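Long-range contacts in PR domain zinc finger protein 2 (Homo sapiens, PDB 2QPW), which methylates a lysine of the histone H3 tail, using S-adenosyl-L-methionine, through the N-terminal PR (SET-like) domain described here: residues L27-V31 and G54-G58; N73-W77 and R101-W105. One frame throughout, in Å; residues are numbered along the deposited sequence.

Interaction 1. Residues L27-V31 and G54-G58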
loop_
_atom_site.group_PDB
_atom_site.type_symbol
_atom_site.label_atom_id
_atom_site.label_comp_id
_atom_site.label_asym_id
_atom_site.label_seq_id
_atom_site.Cartn_x
_atom_site.Cartn_y
_atom_site.Cartn_z
ATOM N N LEU A 27 -1.464 3.585 -13.402
ATOM C CA LEU A 27 -1.660 2.181 -13.013
ATOM C C LEU A 27 -1.310 1.220 -14.178
ATOM O O LEU A 27 -1.548 1.557 -15.365
ATOM C CB LEU A 27 -3.140 1.950 -12.613
ATOM C CG LEU A 27 -3.748 2.363 -11.259
ATOM C CD1 LEU A 27 -3.712 3.868 -11.038
ATOM C CD2 LEU A 27 -5.171 1.846 -11.136
ATOM N N PRO A 28 -0.748 0.033 -13.866
ATOM C CA PRO A 28 -0.647 -0.983 -14.905
ATOM C C PRO A 28 -2.006 -1.684 -15.108
ATOM O O PRO A 28 -2.909 -1.518 -14.298
ATOM C CB PRO A 28 0.369 -1.978 -14.316
ATOM C CG PRO A 28 0.108 -1.886 -12.812
ATOM C CD PRO A 28 -0.146 -0.420 -12.586
ATOM N N GLU A 29 -2.122 -2.450 -16.194
ATOM C CA GLU A 29 -3.387 -3.087 -16.569
ATOM C C GLU A 29 -3.989 -3.968 -15.462
ATOM O O GLU A 29 -5.214 -3.968 -15.300
ATOM C CB GLU A 29 -3.182 -3.910 -17.847
ATOM C CG GLU A 29 -4.476 -4.443 -18.504
ATOM C CD GLU A 29 -4.221 -5.194 -19.807
ATOM O OE1 GLU A 29 -3.147 -5.015 -20.425
ATOM O OE2 GLU A 29 -5.123 -5.944 -20.237
ATOM N N GLU A 30 -3.130 -4.704 -14.737
ATOM C CA GLU A 30 -3.494 -5.737 -13.709
ATOM C C GLU A 30 -4.285 -5.223 -12.531
ATOM O O GLU A 30 -4.827 -6.037 -11.756
ATOM C CB GLU A 30 -2.215 -6.304 -13.002
ATOM C CG GLU A 30 -1.195 -6.931 -13.829
ATOM C CD GLU A 30 -0.226 -5.916 -14.354
ATOM O OE1 GLU A 30 0.862 -5.777 -13.768
ATOM O OE2 GLU A 30 -0.557 -5.233 -15.317
ATOM N N VAL A 31 -4.273 -3.900 -12.321
ATOM C CA VAL A 31 -4.932 -3.312 -11.148
ATOM C C VAL A 31 -5.858 -2.131 -11.471
ATOM O O VAL A 31 -5.730 -1.491 -12.552
ATOM C CB VAL A 31 -3.874 -2.858 -10.037
ATOM C CG1 VAL A 31 -2.948 -4.030 -9.692
ATOM C CG2 VAL A 31 -3.066 -1.639 -10.497
ATOM N N GLY A 54 5.017 -13.758 -7.206
ATOM C CA GLY A 54 6.279 -13.111 -7.580
ATOM C C GLY A 54 6.253 -11.834 -8.431
ATOM O O GLY A 54 7.315 -11.242 -8.682
ATOM N N LYS A 55 5.080 -11.369 -8.845
ATOM C CA LYS A 55 4.960 -10.120 -9.604
ATOM C C LYS A 55 5.327 -8.898 -8.721
ATOM O O LYS A 55 4.805 -8.780 -7.611
ATOM C CB LYS A 55 3.539 -9.976 -10.173
ATOM C CG LYS A 55 3.215 -8.644 -10.894
ATOM C CD LYS A 55 4.036 -8.448 -12.218
ATOM C CE LYS A 55 3.669 -7.101 -12.876
ATOM N NZ LYS A 55 4.448 -6.841 -14.141
ATOM N N LYS A 56 6.196 -8.017 -9.239
ATOM C CA LYS A 56 6.693 -6.809 -8.530
ATOM C C LYS A 56 6.006 -5.518 -8.988
ATOM O O LYS A 56 5.865 -5.267 -10.190
ATOM C CB LYS A 56 8.192 -6.665 -8.804
ATOM C CG LYS A 56 8.897 -5.568 -8.058
ATOM C CD LYS A 56 10.407 -5.729 -8.237
ATOM C CE LYS A 56 10.866 -5.692 -9.693
ATOM N NZ LYS A 56 10.934 -4.316 -10.239
ATOM N N PHE A 57 5.604 -4.691 -8.038
ATOM C CA PHE A 57 5.029 -3.370 -8.338
ATOM C C PHE A 57 5.835 -2.301 -7.611
ATOM O O PHE A 57 6.350 -2.566 -6.524
ATOM C CB PHE A 57 3.611 -3.305 -7.823
ATOM C CG PHE A 57 2.681 -4.323 -8.463
ATOM C CD1 PHE A 57 2.209 -5.410 -7.725
ATOM C CD2 PHE A 57 2.261 -4.156 -9.774
ATOM C CE1 PHE A 57 1.313 -6.346 -8.302
ATOM C CE2 PHE A 57 1.405 -5.081 -10.371
ATOM C CZ PHE A 57 0.925 -6.176 -9.632
ATOM N N GLY A 58 5.904 -1.101 -8.184
ATOM C CA GLY A 58 6.613 0.003 -7.532
ATOM C C GLY A 58 7.555 0.772 -8.480
ATOM O O GLY A 58 7.525 0.565 -9.698
HETATM O O HOH W 1 2.824 -4.390 -14.195
#
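P28 and F57 mark the nearest approach of the two backbones, their CA atoms 9.0 Å apart, so no main-chain hydrogen bond spans the gap and side chains do all the work. On one side lies a type I beta turn from P28 to V31, closed by a weak bond from V31 N to P28 O; on the other, F57 sits on the short strand 56-57. The phenyl ring of F57 reaches across, and its CE2 lies 4.2 Å from P28 CG while its CZ lies 4.4 Å from V31 CG1. E30 comes in at the ring's edge, where OE1 is 3.5 Å from F57 CE2, and the carboxylate plane is turned 29° from that of the ring. A bend at chi2 (87°) folds the glutamate chain back toward this edge. The same oxygen meets K55 at about a right angle between the chains: OE1 is closer to K55 CE (3.2 Å) than to K55 NZ (3.8 Å), a long salt bridge. A water accepts from K55 NZ at 2.9 Å, but its link to E30 is too short to be trusted. W99 meets the F57 ring edge-to-face and also touches P28, extending the apolar patch. The example is one of the SET-type fold, assembled from small sheets: here the turn leading into strand 31-35 is packed against strand 56-57, an edge strand of a neighbouring mixed sheet.

Interaction 2. Residues N73-W77 and R101-W105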
loop_
_atom_site.group_PDB
_atom_site.type_symbol
_atom_site.label_atom_id
_atom_site.label_comp_id
_atom_site.label_asym_id
_atom_site.label_seq_id
_atom_site.Cartn_x
_atom_site.Cartn_y
_atom_site.Cartn_z
ATOM N N ASN A 73 1.459 5.720 10.688
ATOM C CA ASN A 73 2.248 4.585 10.209
ATOM C C ASN A 73 1.517 3.835 9.078
ATOM O O ASN A 73 1.736 2.631 8.858
ATOM C CB ASN A 73 2.540 3.608 11.365
ATOM C CG ASN A 73 3.255 4.258 12.531
ATOM O OD1 ASN A 73 4.309 4.855 12.362
ATOM N ND2 ASN A 73 2.689 4.120 13.740
ATOM N N VAL A 74 0.616 4.540 8.387
ATOM C CA VAL A 74 -0.236 3.918 7.368
ATOM C C VAL A 74 0.276 4.195 5.936
ATOM O O VAL A 74 0.444 3.269 5.142
ATOM C CB VAL A 74 -1.715 4.384 7.529
ATOM C CG1 VAL A 74 -2.539 3.887 6.362
ATOM C CG2 VAL A 74 -2.274 3.878 8.890
ATOM N N TYR A 75 0.572 5.457 5.646
ATOM C CA TYR A 75 0.937 5.896 4.303
ATOM C C TYR A 75 2.465 6.135 4.144
ATOM O O TYR A 75 2.868 6.999 3.358
ATOM C CB TYR A 75 0.135 7.171 3.978
ATOM C CG TYR A 75 -1.365 6.959 3.891
ATOM C CD1 TYR A 75 -1.904 6.190 2.852
ATOM C CD2 TYR A 75 -2.241 7.536 4.816
ATOM C CE1 TYR A 75 -3.266 6.007 2.717
ATOM C CE2 TYR A 75 -3.667 7.322 4.688
ATOM C CZ TYR A 75 -4.137 6.555 3.630
ATOM O OH TYR A 75 -5.503 6.337 3.413
ATOM N N MET A 76 3.291 5.342 4.850
ATOM C CA MET A 76 4.753 5.544 4.891
ATOM C C MET A 76 5.552 4.254 5.076
ATOM O O MET A 76 5.043 3.272 5.641
ATOM C CB MET A 76 5.130 6.543 6.013
ATOM C CG MET A 76 5.190 5.948 7.449
ATOM S SD MET A 76 6.878 5.380 7.946
ATOM C CE MET A 76 6.654 4.917 9.644
ATOM N N TRP A 77 6.802 4.284 4.610
ATOM C CA TRP A 77 7.800 3.228 4.869
ATOM C C TRP A 77 9.095 3.889 5.369
ATOM O O TRP A 77 9.366 5.060 5.061
ATOM C CB TRP A 77 8.099 2.403 3.599
ATOM C CG TRP A 77 6.914 1.507 3.216
ATOM C CD1 TRP A 77 5.896 1.811 2.337
ATOM C CD2 TRP A 77 6.645 0.184 3.700
ATOM N NE1 TRP A 77 4.993 0.763 2.275
ATOM C CE2 TRP A 77 5.428 -0.247 3.092
ATOM C CE3 TRP A 77 7.290 -0.675 4.611
ATOM C CZ2 TRP A 77 4.857 -1.513 3.357
ATOM C CZ3 TRP A 77 6.722 -1.946 4.885
ATOM C CH2 TRP A 77 5.482 -2.329 4.268
ATOM N N ARG A 101 0.344 3.939 -2.759
ATOM C CA ARG A 101 -0.233 4.576 -1.543
ATOM C C ARG A 101 -1.618 4.012 -1.143
ATOM O O ARG A 101 -1.968 3.866 0.060
ATOM C CB ARG A 101 -0.392 6.084 -1.789
ATOM C CG ARG A 101 -1.101 6.821 -0.608
ATOM C CD ARG A 101 -1.606 8.170 -0.977
ATOM N NE ARG A 101 -2.149 8.899 0.167
ATOM C CZ ARG A 101 -3.416 8.885 0.581
ATOM N NH1 ARG A 101 -4.365 8.165 -0.032
ATOM N NH2 ARG A 101 -3.749 9.650 1.602
ATOM N N TYR A 102 -2.412 3.712 -2.158
ATOM C CA TYR A 102 -3.806 3.260 -1.968
ATOM C C TYR A 102 -3.956 1.768 -1.608
ATOM O O TYR A 102 -5.079 1.322 -1.297
ATOM C CB TYR A 102 -4.615 3.614 -3.225
ATOM C CG TYR A 102 -4.756 5.110 -3.398
ATOM C CD1 TYR A 102 -5.801 5.792 -2.779
ATOM C CD2 TYR A 102 -3.812 5.864 -4.146
ATOM C CE1 TYR A 102 -5.944 7.190 -2.891
ATOM C CE2 TYR A 102 -3.931 7.268 -4.250
ATOM C CZ TYR A 102 -5.008 7.911 -3.646
ATOM O OH TYR A 102 -5.165 9.264 -3.740
ATOM N N VAL A 103 -2.863 0.986 -1.665
ATOM C CA VAL A 103 -2.907 -0.432 -1.206
ATOM C C VAL A 103 -3.095 -0.473 0.325
ATOM O O VAL A 103 -2.207 -0.034 1.115
ATOM C CB VAL A 103 -1.624 -1.200 -1.600
ATOM C CG1 VAL A 103 -1.598 -2.632 -1.014
ATOM C CG2 VAL A 103 -1.428 -1.196 -3.137
ATOM N N ASN A 104 -4.254 -0.963 0.754
ATOM C CA ASN A 104 -4.549 -1.049 2.179
ATOM C C ASN A 104 -3.738 -2.142 2.887
ATOM O O ASN A 104 -3.215 -3.049 2.250
ATOM C CB ASN A 104 -6.059 -1.257 2.398
ATOM C CG ASN A 104 -6.555 -0.689 3.730
ATOM O OD1 ASN A 104 -5.771 -0.179 4.550
ATOM N ND2 ASN A 104 -7.875 -0.799 3.963
ATOM N N TRP A 105 -3.649 -2.060 4.228
ATOM C CA TRP A 105 -2.924 -3.046 5.024
ATOM C C TRP A 105 -3.876 -4.185 5.459
ATOM O O TRP A 105 -5.029 -3.939 5.855
ATOM C CB TRP A 105 -2.381 -2.377 6.291
ATOM C CG TRP A 105 -1.239 -1.460 6.077
ATOM C CD1 TRP A 105 -1.288 -0.159 5.610
ATOM C CD2 TRP A 105 0.140 -1.756 6.301
ATOM N NE1 TRP A 105 -0.016 0.365 5.548
ATOM C CE2 TRP A 105 0.877 -0.591 5.967
ATOM C CE3 TRP A 105 0.825 -2.880 6.781
ATOM C CZ2 TRP A 105 2.271 -0.516 6.123
ATOM C CZ3 TRP A 105 2.204 -2.800 6.946
ATOM C CH2 TRP A 105 2.911 -1.643 6.580
HETATM O O HOH W 2 0.153 3.343 2.087
#
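Y75 and R101 bring the backbones closest, CA to CA 6.1 Å, whereas V74 and W105 stand 7.8 Å apart; the segments do not pair as strands. Their one direct hydrogen bond runs from W105 NE1 to V74 O (3.0 Å, 164°), nearly in the indole plane and onto a lone pair of the carbonyl. A water also lies within bonding distance of V74 O and R101 O. N104 and W105 probably correspond to the Asn-His pair of SET domains, which in relatives lies by the cofactor pocket; tryptophan in place of histidine fits the divergence of PR domains from that motif. Beside it, R101 lays its guanidinium flat on Y75, a cation-pi stack with planes 9° apart and centres 3.9 Å apart. An arginine chain extended from CG to NE carries the group over the ring, while V74 CG1 covers the opposite face, 3.8 Å above the plane. The guanidinium is fixed from outside by E14, which forms a salt bridge to NH1, and by the carbonyls of A91 and T92. W77 and W105 reach out head-on: CH2 of W77 touches CH2 of W105 at 3.5 Å, the six-membered rings tilted by 26° and offset until they hardly overlap, with W77 NE1 bonded to Y125 OH.

How the interactions relate
The two contacts follow one another along the chain, both segments of interaction 1 preceding those of interaction 2 in the sequence, with centres 16 Å apart and nearest atoms about 7 Å apart, so they do not touch. They are related through one mixed sheet, in which strand 122-127 lies between strand 56-57 of interaction 1 and strand 104-119 of interaction 2. Y125 serves both: its backbone bonds to that of F57, and its hydroxyl to the indole nitrogen of W77. W99, just ahead of segment 101-105, supplies a second bridge by packing on the interaction 1 side. By analogy with SET relatives, interaction 2 is the one probably nearer the cofactor site.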